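Side-chain contacts in putative oxidoreductase yhhX (Escherichia coli K-12, PDB 3F4L), which is a putative NAD(P)-dependent oxidoreductase of the Gfo/Idh/MocA family, probably acting as a scyllo-inositol dehydrogenase: residues 77-80 against 81-85; 323-326 against 327-331. All blocks are in the same frame, centred on the assembly; numbering follows the deposited sequence.

Contact 1. Residues 77-80 against 81-85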
ATOM      1  N   SER A  77     -10.569 -21.835  24.995  1.00 30.77           N
ATOM      2  CA  SER A  77     -11.768 -22.384  25.610  1.00 27.81           C
ATOM      3  C   SER A  77     -13.050 -21.817  25.015  1.00 27.37           C
ATOM      4  O   SER A  77     -14.148 -22.177  25.441  1.00 26.59           O
ATOM      5  CB  SER A  77     -11.729 -22.161  27.129  1.00 27.17           C
ATOM      6  OG  SER A  77     -11.704 -20.786  27.463  1.00 25.76           O
ATOM      7  N   HIS A  78     -12.914 -20.949  24.015  1.00 24.90           N
ATOM      8  CA  HIS A  78     -14.080 -20.344  23.382  1.00 24.56           C
ATOM      9  C   HIS A  78     -15.043 -21.354  22.775  1.00 25.22           C
ATOM     10  O   HIS A  78     -16.248 -21.276  22.997  1.00 26.17           O
ATOM     11  CB  HIS A  78     -13.658 -19.340  22.303  1.00 21.51           C
ATOM     12  CG  HIS A  78     -13.085 -18.071  22.849  1.00 21.89           C
ATOM     13  ND1 HIS A  78     -12.763 -16.995  22.047  1.00 21.20           N
ATOM     14  CD2 HIS A  78     -12.768 -17.707  24.114  1.00 20.00           C
ATOM     15  CE1 HIS A  78     -12.271 -16.025  22.797  1.00 21.29           C
ATOM     16  NE2 HIS A  78     -12.263 -16.431  24.055  1.00 20.45           N
ATOM     17  N   PHE A  79     -14.528 -22.306  22.007  1.00 26.35           N
ATOM     18  CA  PHE A  79     -15.413 -23.289  21.395  1.00 25.43           C
ATOM     19  C   PHE A  79     -16.180 -24.079  22.448  1.00 25.85           C
ATOM     20  O   PHE A  79     -17.404 -24.231  22.361  1.00 23.78           O
ATOM     21  CB  PHE A  79     -14.633 -24.277  20.529  1.00 25.70           C
ATOM     22  CG  PHE A  79     -15.482 -25.389  19.989  1.00 27.27           C
ATOM     23  CD1 PHE A  79     -16.391 -25.146  18.966  1.00 25.03           C
ATOM     24  CD2 PHE A  79     -15.421 -26.666  20.547  1.00 27.21           C
ATOM     25  CE1 PHE A  79     -17.230 -26.156  18.508  1.00 27.16           C
ATOM     26  CE2 PHE A  79     -16.256 -27.683  20.093  1.00 26.61           C
ATOM     27  CZ  PHE A  79     -17.161 -27.428  19.073  1.00 25.57           C
ATOM     28  N   GLU A  80     -15.446 -24.579  23.436  1.00 25.38           N
ATOM     29  CA  GLU A  80     -16.027 -25.379  24.507  1.00 26.19           C
ATOM     30  C   GLU A  80     -17.120 -24.647  25.280  1.00 23.75           C
ATOM     31  O   GLU A  80     -18.206 -25.188  25.479  1.00 22.37           O
ATOM     32  CB  GLU A  80     -14.927 -25.845  25.467  1.00 29.29           C
ATOM     33  CG  GLU A  80     -15.387 -26.861  26.500  1.00 36.85           C
ATOM     34  CD  GLU A  80     -15.956 -28.128  25.874  1.00 39.00           C
ATOM     35  OE1 GLU A  80     -16.401 -29.022  26.632  1.00 41.30           O
ATOM     36  OE2 GLU A  80     -15.958 -28.231  24.626  1.00 42.58           O
ATOM     37  N   TYR A  81     -16.841 -23.425  25.722  1.00 21.28           N
ATOM     38  CA  TYR A  81     -17.844 -22.660  26.454  1.00 21.32           C
ATOM     39  C   TYR A  81     -19.041 -22.287  25.569  1.00 20.68           C
ATOM     40  O   TYR A  81     -20.190 -22.335  26.015  1.00 20.19           O
ATOM     41  CB  TYR A  81     -17.236 -21.385  27.048  1.00 21.52           C
ATOM     42  CG  TYR A  81     -16.430 -21.612  28.305  1.00 24.89           C
ATOM     43  CD1 TYR A  81     -16.980 -22.288  29.395  1.00 23.71           C
ATOM     44  CD2 TYR A  81     -15.117 -21.151  28.410  1.00 23.06           C
ATOM     45  CE1 TYR A  81     -16.243 -22.498  30.557  1.00 24.70           C
ATOM     46  CE2 TYR A  81     -14.371 -21.355  29.571  1.00 24.70           C
ATOM     47  CZ  TYR A  81     -14.942 -22.027  30.638  1.00 25.55           C
ATOM     48  OH  TYR A  81     -14.219 -22.224  31.795  1.00 25.94           O
ATOM     49  N   ALA A  82     -18.776 -21.894  24.326  1.00 19.08           N
ATOM     50  CA  ALA A  82     -19.851 -21.518  23.409  1.00 19.40           C
ATOM     51  C   ALA A  82     -20.794 -22.695  23.175  1.00 19.85           C
ATOM     52  O   ALA A  82     -22.011 -22.542  23.217  1.00 21.84           O
ATOM     53  CB  ALA A  82     -19.268 -21.046  22.079  1.00 15.63           C
ATOM     54  N   LYS A  83     -20.222 -23.868  22.920  1.00 22.78           N
ATOM     55  CA  LYS A  83     -21.013 -25.075  22.684  1.00 23.93           C
ATOM     56  C   LYS A  83     -21.838 -25.439  23.918  1.00 22.82           C
ATOM     57  O   LYS A  83     -22.989 -25.863  23.809  1.00 23.00           O
ATOM     58  CB  LYS A  83     -20.101 -26.248  22.314  1.00 25.23           C
ATOM     59  CG  LYS A  83     -20.851 -27.533  21.953  1.00 27.68           C
ATOM     60  CD  LYS A  83     -19.886 -28.608  21.484  1.00 32.50           C
ATOM     61  CE  LYS A  83     -20.615 -29.888  21.116  1.00 34.70           C
ATOM     62  NZ  LYS A  83     -19.654 -30.879  20.554  1.00 37.50           N
ATOM     63  N   ARG A  84     -21.245 -25.284  25.098  1.00 23.50           N
ATOM     64  CA  ARG A  84     -21.958 -25.603  26.326  1.00 21.67           C
ATOM     65  C   ARG A  84     -23.111 -24.632  26.537  1.00 20.59           C
ATOM     66  O   ARG A  84     -24.204 -25.041  26.932  1.00 20.75           O
ATOM     67  CB  ARG A  84     -21.003 -25.577  27.520  1.00 25.36           C
ATOM     68  CG  ARG A  84     -20.083 -26.784  27.580  1.00 27.01           C
ATOM     69  CD  ARG A  84     -19.230 -26.762  28.831  1.00 32.02           C
ATOM     70  NE  ARG A  84     -20.034 -26.771  30.053  1.00 36.79           N
ATOM     71  CZ  ARG A  84     -19.514 -26.762  31.276  1.00 39.21           C
ATOM     72  NH1 ARG A  84     -18.196 -26.738  31.431  1.00 40.55           N
ATOM     73  NH2 ARG A  84     -20.304 -26.789  32.342  1.00 42.07           N
ATOM     74  N   ALA A  85     -22.879 -23.351  26.257  1.00 17.78           N
ATOM     75  CA  ALA A  85     -23.930 -22.351  26.416  1.00 17.68           C
ATOM     76  C   ALA A  85     -25.078 -22.639  25.446  1.00 17.14           C
ATOM     77  O   ALA A  85     -26.241 -22.595  25.826  1.00 16.78           O
ATOM     78  CB  ALA A  85     -23.375 -20.954  26.179  1.00 15.30           C
TER

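Contact 2. Residues 323-326 against 327-331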
ATOM      1  N   LEU A 323     -17.198 -16.864   8.552  1.00 18.44           N
ATOM      2  CA  LEU A 323     -16.481 -17.967   7.920  1.00 18.45           C
ATOM      3  C   LEU A 323     -15.419 -17.467   6.934  1.00 19.57           C
ATOM      4  O   LEU A 323     -14.342 -18.056   6.816  1.00 18.63           O
ATOM      5  CB  LEU A 323     -17.470 -18.891   7.204  1.00 18.72           C
ATOM      6  CG  LEU A 323     -18.456 -19.636   8.120  1.00 16.32           C
ATOM      7  CD1 LEU A 323     -19.431 -20.463   7.291  1.00 15.37           C
ATOM      8  CD2 LEU A 323     -17.681 -20.522   9.069  1.00 17.38           C
ATOM      9  N   THR A 324     -15.724 -16.385   6.223  1.00 18.16           N
ATOM     10  CA  THR A 324     -14.765 -15.848   5.266  1.00 18.86           C
ATOM     11  C   THR A 324     -13.537 -15.321   6.021  1.00 17.51           C
ATOM     12  O   THR A 324     -12.401 -15.512   5.588  1.00 18.93           O
ATOM     13  CB  THR A 324     -15.392 -14.720   4.413  1.00 17.87           C
ATOM     14  OG1 THR A 324     -16.435 -15.261   3.587  1.00 16.95           O
ATOM     15  CG2 THR A 324     -14.343 -14.081   3.532  1.00 19.48           C
ATOM     16  N   ASN A 325     -13.766 -14.678   7.163  1.00 18.36           N
ATOM     17  CA  ASN A 325     -12.668 -14.135   7.968  1.00 18.80           C
ATOM     18  C   ASN A 325     -11.734 -15.255   8.444  1.00 17.96           C
ATOM     19  O   ASN A 325     -10.516 -15.198   8.238  1.00 17.56           O
ATOM     20  CB  ASN A 325     -13.244 -13.371   9.168  1.00 19.09           C
ATOM     21  CG  ASN A 325     -12.258 -12.403   9.780  1.00 22.97           C
ATOM     22  OD1 ASN A 325     -12.605 -11.253  10.069  1.00 27.39           O
ATOM     23  ND2 ASN A 325     -11.031 -12.855   9.998  1.00 20.04           N
ATOM     24  N   LEU A 326     -12.304 -16.272   9.081  1.00 18.05           N
ATOM     25  CA  LEU A 326     -11.520 -17.400   9.575  1.00 19.14           C
ATOM     26  C   LEU A 326     -10.747 -18.105   8.463  1.00 18.33           C
ATOM     27  O   LEU A 326      -9.591 -18.492   8.648  1.00 15.75           O
ATOM     28  CB  LEU A 326     -12.435 -18.410  10.271  1.00 21.28           C
ATOM     29  CG  LEU A 326     -12.845 -18.126  11.722  1.00 22.37           C
ATOM     30  CD1 LEU A 326     -13.235 -16.659  11.893  1.00 27.18           C
ATOM     31  CD2 LEU A 326     -14.016 -19.051  12.087  1.00 23.13           C
ATOM     32  N   GLU A 327     -11.386 -18.284   7.313  1.00 17.60           N
ATOM     33  CA  GLU A 327     -10.735 -18.955   6.190  1.00 20.13           C
ATOM     34  C   GLU A 327      -9.547 -18.142   5.673  1.00 19.09           C
ATOM     35  O   GLU A 327      -8.469 -18.690   5.425  1.00 18.73           O
ATOM     36  CB  GLU A 327     -11.739 -19.183   5.059  1.00 21.70           C
ATOM     37  CG  GLU A 327     -11.195 -19.985   3.906  1.00 26.84           C
ATOM     38  CD  GLU A 327     -12.217 -20.181   2.806  1.00 30.38           C
ATOM     39  OE1 GLU A 327     -13.367 -20.558   3.114  1.00 31.82           O
ATOM     40  OE2 GLU A 327     -11.868 -19.969   1.626  1.00 36.05           O
ATOM     41  N   ILE A 328      -9.747 -16.835   5.519  1.00 20.01           N
ATOM     42  CA  ILE A 328      -8.680 -15.961   5.042  1.00 18.12           C
ATOM     43  C   ILE A 328      -7.488 -15.996   6.003  1.00 19.42           C
ATOM     44  O   ILE A 328      -6.342 -16.108   5.577  1.00 17.66           O
ATOM     45  CB  ILE A 328      -9.187 -14.501   4.863  1.00 15.92           C
ATOM     46  CG1 ILE A 328     -10.182 -14.446   3.686  1.00 16.69           C
ATOM     47  CG2 ILE A 328      -8.005 -13.568   4.585  1.00 13.49           C
ATOM     48  CD1 ILE A 328     -10.882 -13.089   3.475  1.00 11.52           C
ATOM     49  N   LEU A 329      -7.755 -15.915   7.302  1.00 20.21           N
ATOM     50  CA  LEU A 329      -6.680 -15.959   8.282  1.00 21.52           C
ATOM     51  C   LEU A 329      -5.898 -17.277   8.191  1.00 22.67           C
ATOM     52  O   LEU A 329      -4.662 -17.276   8.147  1.00 22.92           O
ATOM     53  CB  LEU A 329      -7.250 -15.779   9.698  1.00 21.60           C
ATOM     54  CG  LEU A 329      -7.736 -14.364  10.031  1.00 20.26           C
ATOM     55  CD1 LEU A 329      -8.410 -14.337  11.395  1.00 18.55           C
ATOM     56  CD2 LEU A 329      -6.537 -13.410  10.004  1.00 22.82           C
ATOM     57  N   GLU A 330      -6.617 -18.394   8.140  1.00 22.78           N
ATOM     58  CA  GLU A 330      -5.981 -19.709   8.062  1.00 25.11           C
ATOM     59  C   GLU A 330      -5.121 -19.876   6.824  1.00 24.64           C
ATOM     60  O   GLU A 330      -3.976 -20.310   6.908  1.00 23.86           O
ATOM     61  CB  GLU A 330      -7.029 -20.832   8.068  1.00 28.57           C
ATOM     62  CG  GLU A 330      -7.909 -20.899   9.306  1.00 34.36           C
ATOM     63  CD  GLU A 330      -8.715 -22.191   9.376  1.00 38.70           C
ATOM     64  OE1 GLU A 330      -9.346 -22.562   8.358  1.00 38.81           O
ATOM     65  OE2 GLU A 330      -8.719 -22.833  10.452  1.00 40.41           O
ATOM     66  N   ARG A 331      -5.680 -19.537   5.668  1.00 24.80           N
ATOM     67  CA  ARG A 331      -4.961 -19.686   4.414  1.00 24.81           C
ATOM     68  C   ARG A 331      -3.763 -18.750   4.268  1.00 24.70           C
ATOM     69  O   ARG A 331      -2.989 -18.871   3.321  1.00 22.85           O
ATOM     70  CB  ARG A 331      -5.926 -19.524   3.236  1.00 25.80           C
ATOM     71  CG  ARG A 331      -7.031 -20.591   3.226  1.00 27.52           C
ATOM     72  CD  ARG A 331      -7.705 -20.692   1.863  1.00 27.41           C
ATOM     73  NE  ARG A 331      -6.745 -21.085   0.839  1.00 27.04           N
ATOM     74  CZ  ARG A 331      -7.015 -21.157  -0.459  1.00 29.88           C
ATOM     75  NH1 ARG A 331      -8.229 -20.857  -0.905  1.00 30.32           N
ATOM     76  NH2 ARG A 331      -6.068 -21.532  -1.313  1.00 29.18           N
TER

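Contact 1. Residues 77-80 against 81-85
The Tyr81 ring lies beside Ser77, four residues earlier in the chain, so that its CD2-CE2 side borders the serine. Tyr81 CE2 lies 3.4 Å from Ser77 OG. Tyr81 CD2 stands 3.3 Å from Ser77 O. With CG anti to its own carbonyl carbon (chi1 -78°), the tyrosine ring is swung back toward the start of the helix rather than onward. Ser77 O also accepts the backbone N-H of Tyr81 at 3.0 Å in a nearly straight bond (N-H...O 173°), the first of four such i to i+4 bonds between the two segments, the others running on to Arg84 N and Glu80 O.

Phe79 and Lys83 lie side by side and point the same way, both with CG anti to the backbone N. The extended lysine chain brings its CD to 3.8 Å from Phe79 CZ, approaching the ring obliquely. Around Glu80 the contact is made through its backbone: Arg84 CG sits 3.2 Å from Glu80 O. The Glu80 carboxylate does not pair with either neighbouring base, Glu80 OE1 staying 5.5 Å from Arg84 NE.

Outside the segments, Ser77 OG is hydrogen-bonded to Thr73 OG1 and His74 O, while His78 ND1 bonds Pro97 O and NE2 bonds Thr73 O. Tyr81 also touches Val71 and Leu57, and Phe79 packs on Leu108 of helix 102-115. An alanine here, in place of Tyr81, removes the ring and is likely to open a gap between Ser77, Val71 and Leu57.

Cohesion along these turns of the Rossmann-fold helix therefore comes from main-chain bonds and van der Waals contacts of the side chains. Glu80 would probably add only diffuse attraction to Lys83 and Arg84, and Lys83 NZ makes a long, weak ion pair with Glu107.

Contact 2. Residues 323-326 against 327-331
Residues 323-326 and 327-331 form one unbroken run of alpha helix, in which the N-H of each residue from Glu327 to Glu330 bonds the carbonyl four places earlier. The first of these, Glu327 N to Leu323 O, and the last, Glu330 N to Leu326 O, both measure 3.0 Å, and the bonding continues across the join without a break.

On one flank Thr324 and Ile328 lie side by side and point the same way. The threonine methyl CG2, anti to the backbone N, meets the end of the isoleucine chain, with CG2 3.6 Å from Ile328 CD1. Ile328 CG1 lies 3.1 Å from Thr324 O, the same carbonyl oxygen that accepts the isoleucine N-H. The threonine hydroxyl turns elsewhere, OG1 being hydrogen-bonded to Ser320 O and Arg189 NE.

Next round the helix, the side chains of Asn325 and Leu329 cross at a slant, and Leu329 CG lies 3.4 Å from Asn325 O. Glu330 CG passes 3.0 Å from Leu326 O, a close approach produced by its CG lying beside the backbone N (chi1 -61°).

Beyond the segments, Ile328 and Leu329 touch Met180 of helix 171-187, whereas Leu323 and Leu326 meet helix 102-115 of the Rossmann-fold region at Leu102 and Ala105. Ile328 O also receives a hydrogen bond from Tyr195 OH. The arrangement is that of a helix packed between the two parts of a Gfo/Idh/MocA protein, with Met180 of the C-terminal alpha/beta region on one side and helix 102-115 of the nucleotide-binding fold on another.

Overall arrangement
From the N terminus, the chain first builds the parallel sheet of the Rossmann fold, and contact 1 falls on the crossover helix 78-87 between strands 66-71 and 91-94. After helix 102-115 and strand 119-121 the chain goes on to the C-terminal alpha/beta region with its mixed sheet, reaching contact 2 on helix 319-331 shortly before the last strand, 339-342. Each contact is local, joining successive helical turns and closing no long loop; they follow in series, neither nesting nor crossing. The centres of contacts 1 and 2 lie about 20 Å apart. Helix 102-115 links them, touched by Phe79 and Ala82 from contact 1 and by Leu323 and Leu326 from contact 2.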